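Local coordinates for 5-carboxymethyl-2-hydroxymuconate semialdehyde dehydrogenase (Thermus thermophilus, PDB 2D4E), which probably catalyses the NAD-dependent oxidation of 5-carboxymethyl-2-hydroxymuconate semialdehyde to the corresponding acid, as a member of the aldehyde dehydrogenase family, at residues 179-184 / 269-274; 303-308 / 435-440; 429-434 / 454-459. All coordinates share one frame; numbering follows the deposited sequence.

Contact 1 of 3, residues 179-184 / 269-274. With NAD (nicotinamide-adenine-dinucleotide), chain K.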
# COMPACT_ATOMS: atom_id res chain seq x y z
N SER C 179 8.54 13.88 -23.91
CA SER C 179 8.61 12.57 -24.54
C SER C 179 9.27 11.58 -23.59
O SER C 179 8.80 10.46 -23.45
CB SER C 179 9.37 12.63 -25.87
OG SER C 179 10.74 12.93 -25.68
N THR C 180 10.34 12.01 -22.93
CA THR C 180 11.04 11.14 -21.98
C THR C 180 10.17 10.84 -20.77
O THR C 180 10.36 9.82 -20.10
CB THR C 180 12.38 11.75 -21.50
OG1 THR C 180 12.13 13.00 -20.84
CG2 THR C 180 13.31 11.97 -22.68
N TRP C 181 9.21 11.72 -20.50
CA TRP C 181 8.27 11.55 -19.39
C TRP C 181 7.47 10.25 -19.59
O TRP C 181 7.05 9.61 -18.62
CB TRP C 181 7.30 12.74 -19.34
CG TRP C 181 6.25 12.69 -18.25
CD1 TRP C 181 4.90 12.81 -18.40
CD2 TRP C 181 6.48 12.53 -16.84
NE1 TRP C 181 4.28 12.75 -17.18
CE2 TRP C 181 5.22 12.57 -16.21
CE3 TRP C 181 7.63 12.36 -16.05
CZ2 TRP C 181 5.07 12.45 -14.82
CZ3 TRP C 181 7.48 12.24 -14.67
CH2 TRP C 181 6.21 12.29 -14.07
N ARG C 182 7.25 9.86 -20.84
CA ARG C 182 6.49 8.65 -21.16
C ARG C 182 7.39 7.47 -21.54
O ARG C 182 7.11 6.31 -21.21
CB ARG C 182 5.53 8.93 -22.31
CG ARG C 182 4.70 10.20 -22.13
CD ARG C 182 3.66 10.07 -21.02
NE ARG C 182 2.55 10.98 -21.29
CZ ARG C 182 1.28 10.72 -20.99
NH1 ARG C 182 0.95 9.58 -20.39
NH2 ARG C 182 0.33 11.61 -21.29
N ILE C 183 8.47 7.78 -22.26
CA ILE C 183 9.41 6.77 -22.70
C ILE C 183 10.08 6.05 -21.53
O ILE C 183 10.18 4.82 -21.53
CB ILE C 183 10.51 7.39 -23.58
CG1 ILE C 183 9.88 8.02 -24.83
CG2 ILE C 183 11.55 6.34 -23.94
CD1 ILE C 183 10.83 8.92 -25.61
N ALA C 184 10.53 6.81 -20.55
CA ALA C 184 11.20 6.24 -19.39
C ALA C 184 10.35 5.20 -18.67
O ALA C 184 10.79 4.07 -18.45
CB ALA C 184 11.62 7.36 -18.43
N SER C 269 -3.70 7.09 -22.30
CA SER C 269 -3.28 7.86 -21.14
C SER C 269 -3.09 9.30 -21.60
O SER C 269 -1.96 9.76 -21.82
CB SER C 269 -1.95 7.31 -20.59
OG SER C 269 -1.50 8.10 -19.51
N PRO C 270 -4.19 10.05 -21.74
CA PRO C 270 -4.13 11.44 -22.19
C PRO C 270 -3.91 12.54 -21.16
O PRO C 270 -4.56 12.58 -20.12
CB PRO C 270 -5.46 11.61 -22.91
CG PRO C 270 -6.39 10.85 -22.01
CD PRO C 270 -5.60 9.59 -21.65
N GLU C 271 -2.97 13.42 -21.48
CA GLU C 271 -2.65 14.59 -20.68
C GLU C 271 -3.00 15.69 -21.68
O GLU C 271 -2.25 15.96 -22.62
CB GLU C 271 -1.17 14.61 -20.32
CG GLU C 271 -0.77 13.48 -19.38
CD GLU C 271 0.73 13.43 -19.11
OE1 GLU C 271 1.49 13.88 -19.99
OE2 GLU C 271 1.14 12.92 -18.04
N LEU C 272 -4.18 16.28 -21.50
CA LEU C 272 -4.68 17.27 -22.44
C LEU C 272 -4.61 18.73 -21.99
O LEU C 272 -3.78 19.10 -21.15
CB LEU C 272 -6.11 16.87 -22.83
CG LEU C 272 -6.23 15.36 -23.14
CD1 LEU C 272 -7.68 14.98 -23.35
CD2 LEU C 272 -5.40 14.99 -24.38
N GLY C 273 -5.48 19.56 -22.56
CA GLY C 273 -5.49 20.99 -22.26
C GLY C 273 -5.76 21.43 -20.84
O GLY C 273 -6.10 20.63 -19.97
N GLY C 274 -5.60 22.73 -20.61
CA GLY C 274 -5.85 23.27 -19.29
C GLY C 274 -6.16 24.75 -19.32
O GLY C 274 -5.88 25.44 -20.30
PA NAD K . -1.60 18.74 -30.74
O1A NAD K . -2.11 19.09 -32.06
O2A NAD K . -2.56 17.94 -29.96
O5B NAD K . -0.22 17.89 -30.77
C5B NAD K . 0.09 16.74 -29.93
C4B NAD K . 0.48 15.58 -30.83
O4B NAD K . -0.76 15.20 -31.47
C3B NAD K . 1.42 15.96 -32.00
O3B NAD K . 2.59 15.11 -32.02
C2B NAD K . 0.51 15.80 -33.23
O2B NAD K . 1.23 15.40 -34.43
C1B NAD K . -0.48 14.76 -32.74
N9A NAD K . -1.72 14.78 -33.50
C8A NAD K . -2.44 15.86 -33.98
N7A NAD K . -3.56 15.50 -34.66
C5A NAD K . -3.53 14.11 -34.59
C6A NAD K . -4.43 13.10 -35.11
N6A NAD K . -5.53 13.40 -35.81
N1A NAD K . -4.09 11.78 -34.86
C2A NAD K . -2.94 11.48 -34.14
N3A NAD K . -2.06 12.34 -33.62
C4A NAD K . -2.40 13.64 -33.88
O3 NAD K . -1.24 20.04 -30.03
PN NAD K . 0.04 20.78 -29.45
O1N NAD K . 0.06 22.11 -30.08
O2N NAD K . 1.23 19.94 -29.67
O5D NAD K . -0.56 20.86 -28.02
C5D NAD K . -0.23 21.76 -26.99
C4D NAD K . -1.25 21.25 -26.02
O4D NAD K . -0.74 20.16 -25.22
C3D NAD K . -1.90 22.28 -25.10
O3D NAD K . -3.34 22.19 -25.10
C2D NAD K . -1.25 21.92 -23.77
O2D NAD K . -2.08 22.35 -22.67
C1D NAD K . -1.08 20.43 -23.90
N1N NAD K . -0.07 19.87 -22.98
C2N NAD K . -0.63 19.17 -21.92
C3N NAD K . 0.26 18.62 -21.01
C7N NAD K . -0.23 17.85 -19.79
O7N NAD K . 0.60 17.39 -19.03
N7N NAD K . -1.55 17.69 -19.57
C4N NAD K . 1.71 18.79 -21.15
C5N NAD K . 2.14 19.54 -22.29
C6N NAD K . 1.32 20.10 -23.23

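Contact 2 of 3, residues 303-308 / 435-440. With NAD (nicotinamide-adenine-dinucleotide), chain K.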
# COMPACT_ATOMS: atom_id res chain seq x y z
N GLU C 303 3.62 29.13 -23.01
CA GLU C 303 3.26 27.87 -23.66
C GLU C 303 3.46 26.67 -22.72
O GLU C 303 4.13 25.70 -23.04
CB GLU C 303 4.09 27.72 -24.94
CG GLU C 303 3.93 28.92 -25.87
CD GLU C 303 4.93 28.94 -27.01
OE1 GLU C 303 6.15 28.80 -26.75
OE2 GLU C 303 4.51 29.12 -28.16
N ARG C 304 2.85 26.78 -21.54
CA ARG C 304 2.92 25.74 -20.52
C ARG C 304 1.49 25.27 -20.22
O ARG C 304 0.59 26.08 -20.00
CB ARG C 304 3.57 26.31 -19.26
CG ARG C 304 3.73 25.31 -18.14
CD ARG C 304 5.20 25.07 -17.82
NE ARG C 304 5.83 26.20 -17.15
CZ ARG C 304 7.13 26.27 -16.89
NH1 ARG C 304 7.93 25.28 -17.25
NH2 ARG C 304 7.64 27.34 -16.29
N CYS C 305 1.29 23.96 -20.24
CA CYS C 305 -0.04 23.40 -19.99
C CYS C 305 -0.60 23.72 -18.62
O CYS C 305 -1.81 23.88 -18.47
CB CYS C 305 -0.01 21.88 -20.16
SG CYS C 305 1.04 20.99 -18.97
N THR C 306 0.28 23.81 -17.63
CA THR C 306 -0.12 24.09 -16.25
C THR C 306 -0.12 25.59 -15.94
O THR C 306 -0.21 25.98 -14.77
CB THR C 306 0.83 23.41 -15.27
OG1 THR C 306 2.17 23.84 -15.54
CG2 THR C 306 0.75 21.88 -15.42
N ALA C 307 -0.02 26.42 -16.97
CA ALA C 307 -0.00 27.86 -16.76
C ALA C 307 -1.29 28.35 -16.09
O ALA C 307 -2.38 27.86 -16.39
CB ALA C 307 0.19 28.56 -18.10
N SER C 308 -1.15 29.30 -15.17
CA SER C 308 -2.32 29.86 -14.49
C SER C 308 -2.83 31.02 -15.35
O SER C 308 -2.57 32.19 -15.07
CB SER C 308 -1.93 30.36 -13.08
OG SER C 308 -0.75 31.14 -13.11
N TYR C 435 -12.07 22.42 -18.22
CA TYR C 435 -10.77 21.87 -17.89
C TYR C 435 -10.61 21.55 -16.40
O TYR C 435 -11.48 21.87 -15.59
CB TYR C 435 -9.66 22.83 -18.34
CG TYR C 435 -9.59 23.02 -19.84
CD1 TYR C 435 -9.95 24.23 -20.44
CD2 TYR C 435 -9.16 21.98 -20.67
CE1 TYR C 435 -9.89 24.40 -21.82
CE2 TYR C 435 -9.10 22.14 -22.06
CZ TYR C 435 -9.46 23.35 -22.62
OH TYR C 435 -9.41 23.51 -23.99
N GLY C 436 -9.49 20.92 -16.07
CA GLY C 436 -9.23 20.57 -14.68
C GLY C 436 -7.86 19.96 -14.50
O GLY C 436 -7.73 18.83 -14.01
N LEU C 437 -6.82 20.68 -14.91
CA LEU C 437 -5.45 20.19 -14.78
C LEU C 437 -4.86 20.62 -13.43
O LEU C 437 -4.69 19.79 -12.53
CB LEU C 437 -4.59 20.72 -15.93
CG LEU C 437 -3.16 20.18 -16.02
CD1 LEU C 437 -3.16 18.65 -16.01
CD2 LEU C 437 -2.50 20.71 -17.29
N ALA C 438 -4.55 21.90 -13.28
CA ALA C 438 -3.99 22.39 -12.02
C ALA C 438 -4.79 23.56 -11.44
O ALA C 438 -5.71 24.09 -12.06
CB ALA C 438 -2.54 22.81 -12.23
N ALA C 439 -4.42 23.96 -10.23
CA ALA C 439 -5.05 25.08 -9.55
C ALA C 439 -4.03 25.57 -8.53
O ALA C 439 -3.26 24.78 -8.00
CB ALA C 439 -6.33 24.63 -8.85
N TYR C 440 -4.02 26.88 -8.27
CA TYR C 440 -3.09 27.48 -7.32
C TYR C 440 -3.86 28.35 -6.32
O TYR C 440 -4.65 29.22 -6.71
CB TYR C 440 -2.06 28.33 -8.07
CG TYR C 440 -1.36 27.57 -9.17
CD1 TYR C 440 -1.97 27.37 -10.41
CD2 TYR C 440 -0.09 27.02 -8.97
CE1 TYR C 440 -1.36 26.64 -11.41
CE2 TYR C 440 0.54 26.27 -9.97
CZ TYR C 440 -0.10 26.09 -11.18
OH TYR C 440 0.52 25.35 -12.18
PA NAD K . -1.60 18.74 -30.74
O1A NAD K . -2.11 19.09 -32.06
O2A NAD K . -2.56 17.94 -29.96
O5B NAD K . -0.22 17.89 -30.77
C5B NAD K . 0.09 16.74 -29.93
C4B NAD K . 0.48 15.58 -30.83
O4B NAD K . -0.76 15.20 -31.47
C3B NAD K . 1.42 15.96 -32.00
O3B NAD K . 2.59 15.11 -32.02
C2B NAD K . 0.51 15.80 -33.23
O2B NAD K . 1.23 15.40 -34.43
C1B NAD K . -0.48 14.76 -32.74
N9A NAD K . -1.72 14.78 -33.50
C8A NAD K . -2.44 15.86 -33.98
N7A NAD K . -3.56 15.50 -34.66
C5A NAD K . -3.53 14.11 -34.59
C6A NAD K . -4.43 13.10 -35.11
N6A NAD K . -5.53 13.40 -35.81
N1A NAD K . -4.09 11.78 -34.86
C2A NAD K . -2.94 11.48 -34.14
N3A NAD K . -2.06 12.34 -33.62
C4A NAD K . -2.40 13.64 -33.88
O3 NAD K . -1.24 20.04 -30.03
PN NAD K . 0.04 20.78 -29.45
O1N NAD K . 0.06 22.11 -30.08
O2N NAD K . 1.23 19.94 -29.67
O5D NAD K . -0.56 20.86 -28.02
C5D NAD K . -0.23 21.76 -26.99
C4D NAD K . -1.25 21.25 -26.02
O4D NAD K . -0.74 20.16 -25.22
C3D NAD K . -1.90 22.28 -25.10
O3D NAD K . -3.34 22.19 -25.10
C2D NAD K . -1.25 21.92 -23.77
O2D NAD K . -2.08 22.35 -22.67
C1D NAD K . -1.08 20.43 -23.90
N1N NAD K . -0.07 19.87 -22.98
C2N NAD K . -0.63 19.17 -21.92
C3N NAD K . 0.26 18.62 -21.01
C7N NAD K . -0.23 17.85 -19.79
O7N NAD K . 0.60 17.39 -19.03
N7N NAD K . -1.55 17.69 -19.57
C4N NAD K . 1.71 18.79 -21.15
C5N NAD K . 2.14 19.54 -22.29
C6N NAD K . 1.32 20.10 -23.23

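Contact 3 of 3, residues 429-434 / 454-459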
# COMPACT_ATOMS: atom_id res chain seq x y z
N LYS C 429 -16.21 29.94 -9.64
CA LYS C 429 -15.57 30.41 -10.88
C LYS C 429 -14.35 29.56 -11.23
O LYS C 429 -14.10 29.29 -12.40
CB LYS C 429 -15.16 31.88 -10.74
CG LYS C 429 -16.32 32.85 -10.67
CD LYS C 429 -15.86 34.30 -10.54
CE LYS C 429 -17.07 35.24 -10.58
NZ LYS C 429 -16.73 36.68 -10.37
N ALA C 430 -13.59 29.15 -10.22
CA ALA C 430 -12.41 28.33 -10.47
C ALA C 430 -12.81 27.03 -11.18
O ALA C 430 -12.19 26.64 -12.16
CB ALA C 430 -11.69 28.02 -9.15
N ASN C 431 -13.87 26.39 -10.68
CA ASN C 431 -14.33 25.12 -11.26
C ASN C 431 -15.19 25.26 -12.51
O ASN C 431 -15.48 24.27 -13.17
CB ASN C 431 -15.12 24.31 -10.23
CG ASN C 431 -14.24 23.73 -9.15
OD1 ASN C 431 -13.02 23.63 -9.32
ND2 ASN C 431 -14.85 23.33 -8.04
N ASP C 432 -15.59 26.49 -12.83
CA ASP C 432 -16.45 26.69 -13.99
C ASP C 432 -15.77 26.78 -15.36
O ASP C 432 -15.83 27.82 -16.01
CB ASP C 432 -17.34 27.92 -13.75
CG ASP C 432 -18.51 27.99 -14.73
OD1 ASP C 432 -18.89 26.94 -15.30
OD2 ASP C 432 -19.06 29.10 -14.92
N THR C 433 -15.12 25.70 -15.77
CA THR C 433 -14.49 25.59 -17.09
C THR C 433 -14.54 24.11 -17.42
O THR C 433 -14.80 23.29 -16.54
CB THR C 433 -13.00 26.04 -17.15
OG1 THR C 433 -12.15 25.01 -16.62
CG2 THR C 433 -12.80 27.33 -16.37
N LYS C 434 -14.31 23.76 -18.68
CA LYS C 434 -14.35 22.36 -19.08
C LYS C 434 -13.03 21.66 -18.75
O LYS C 434 -12.89 20.46 -18.97
CB LYS C 434 -14.64 22.24 -20.58
CG LYS C 434 -13.57 22.83 -21.48
CD LYS C 434 -13.81 22.45 -22.93
CE LYS C 434 -12.66 22.88 -23.83
NZ LYS C 434 -12.77 22.29 -25.19
N LEU C 454 -9.48 20.51 -1.44
CA LEU C 454 -10.38 19.38 -1.61
C LEU C 454 -11.52 19.65 -2.61
O LEU C 454 -11.95 18.74 -3.31
CB LEU C 454 -10.99 18.98 -0.27
CG LEU C 454 -11.90 17.75 -0.31
CD1 LEU C 454 -11.07 16.51 -0.58
CD2 LEU C 454 -12.65 17.59 1.00
N GLU C 455 -11.99 20.89 -2.67
CA GLU C 455 -13.09 21.26 -3.56
C GLU C 455 -12.71 21.63 -5.00
O GLU C 455 -13.55 21.55 -5.89
CB GLU C 455 -13.89 22.41 -2.95
CG GLU C 455 -14.61 22.07 -1.66
CD GLU C 455 -15.73 21.07 -1.86
OE1 GLU C 455 -16.62 21.33 -2.69
OE2 GLU C 455 -15.73 20.02 -1.18
N LEU C 456 -11.47 22.05 -5.23
CA LEU C 456 -11.04 22.42 -6.58
C LEU C 456 -10.92 21.20 -7.50
O LEU C 456 -10.19 20.25 -7.19
CB LEU C 456 -9.71 23.18 -6.51
CG LEU C 456 -9.78 24.59 -5.91
CD1 LEU C 456 -8.39 25.07 -5.55
CD2 LEU C 456 -10.42 25.54 -6.91
N GLU C 457 -11.63 21.24 -8.62
CA GLU C 457 -11.60 20.13 -9.57
C GLU C 457 -10.37 20.24 -10.45
O GLU C 457 -10.35 20.90 -11.49
CB GLU C 457 -12.90 20.15 -10.40
CG GLU C 457 -14.13 20.28 -9.50
CD GLU C 457 -15.43 20.46 -10.27
OE1 GLU C 457 -15.44 21.17 -11.29
OE2 GLU C 457 -16.45 19.90 -9.82
N ALA C 458 -9.31 19.58 -9.99
CA ALA C 458 -8.04 19.59 -10.68
C ALA C 458 -7.24 18.38 -10.23
O ALA C 458 -7.45 17.86 -9.13
CB ALA C 458 -7.29 20.86 -10.35
N GLY C 459 -6.33 17.92 -11.08
CA GLY C 459 -5.51 16.79 -10.69
C GLY C 459 -4.45 17.23 -9.71
O GLY C 459 -4.00 16.44 -8.87

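Contact 1 of 3, residues 179-184 / 269-274
E271, at the end of strand 267-271, reaches across to W181 and R182 of helix 175-188. Its CB lies against the nicotinamide carboxamide, 3.2 Å from N7N of NAD, and N7N itself donates to the backbone O of L272 at 3.1 Å. CG stands anti to the carbonyl carbon (chi1 -67°), and the chain runs extended from there, carrying the carboxylate away from the cofactor toward the helix. The salt bridge from OE1 to R182 NH2 is less certain, because the position of that nitrogen is doubtful; OE1 is also hydrogen-bonded to T248 OG1. OE2 takes the indole N-H through its syn lone pair, with W181 NE1 3.3 Å away and the oxygen lying in the ring plane. Ring and carboxylate are nearly coplanar, 21° apart. R182 NH1 gives an in-plane bond to S269 OG at 3.0 Å and forms a salt bridge with E486. E271, beside the nicotinamide, probably corresponds to the active-site glutamate of aldehyde dehydrogenases. The 179-184 piece of helix 175-188 runs nearly antiparallel to 269-271, their axes 12.3 Å apart at closest; 267-271 is the outermost strand, within this chain, of the five-stranded parallel sheet. Helices 118-136 and 203-214 pack against the helix, and helix 488-495 touches R182 and S269.

Contact 2 of 3, residues 303-308 / 435-440
C305 and T306 occupy the middle of a type I turn from R304 to A307, and the chain from C305 to S308 runs 28° from the direction of L437 to Y440, with the CA atoms of T306 and A438 6.0 Å apart. L437 has CG anti to its N (chi1 -174°), which lays CD2 against the turn, 3.5 Å from C305 O, 3.9 Å from C305 SG and also 3.9 Å from T306 CG2. At the other end the Y440 hydroxyl donates to T306 O, with OH and O 2.8 Å apart; the C=O...donor angle is 143°, and the oxygen sits near the plane of the phenol ring at its edge. OH also bonds to N467 ND2, and the ring meets that of Y462, so the phenol has partners at both its hydroxyl and its ring. A phenylalanine in place of this tyrosine lacks the hydroxyl and would probably leave T306 O and N467 ND2 without their shared partner, and the turn less firmly tied to the strand. On the cofactor side, C305 SG lies 3.2 Å from C4N of NAD, the carbon that takes up hydride, a position consistent with the nucleophilic cysteine of the aldehyde dehydrogenase active site.

Contact 3 of 3, residues 429-434 / 454-459
The shortest polar bond here runs from E457 N to N431 OD1, 2.9 Å long and nearly straight at 172°, although the donor stands above the carbonyl plane of the amide. The same amide turns its other end to the chain two residues back: N431 ND2 donates to E455 O at 3.1 Å, with that oxygen close to the amide plane. One asparagine side chain thus bonds the backbone on both sides of L456, where the chain leaves helix 446-455. The setting is alpha/beta, with strand 438-442, helix 446-455 and strand 460-463 forming a beta-alpha-beta crossover between neighbouring parallel strands; N431 lies in segment 429-434, ahead of the first of these strands. Its CG lies anti to the carbonyl carbon (chi1 -71°), which points the amide at the backbone around L456. E457 lies across the amide at about a right angle, the carboxylate and amide planes stacked 22° apart, its CG 3.5 Å from N431 ND2 and its OE1 3.3 Å from N431 CB. OE1 forms a salt bridge with K479, whose NZ also meets T433 O, giving the segments a second, indirect link. E455 turns to other chains, pairing with R152 of the third subunit and R82 of the second, while K499 of the second subunit bonds to L456 O; the helix end therefore belongs to the assembly interface as well. L456 also packs on A439 and V441 of strand 438-442, and its CD2 reaches A430 CB at 3.6 Å.

From the N terminus, contact 1 comes first: it closes an 84-residue excursion through the parallel sheet of the NAD-binding part, joining helix 175-188 to strand 267-271. It is complete before contact 2 opens. Contact 2 spans 126 residues, from the loop ahead of strand 310-314 to strand 438-442 of the mixed sheet. Contact 3 crosses it, since its segment 429-434 falls inside that span and 454-459 beyond, joining segments of the helices that precede and follow strand 438-442 in the chain. Contacts 1 and 2 both touch NAD and meet where G273 O lies 3.4 Å from Y435 CD2. Contacts 2 and 3 pack together through L437 O and A458 CB, 3.6 Å apart.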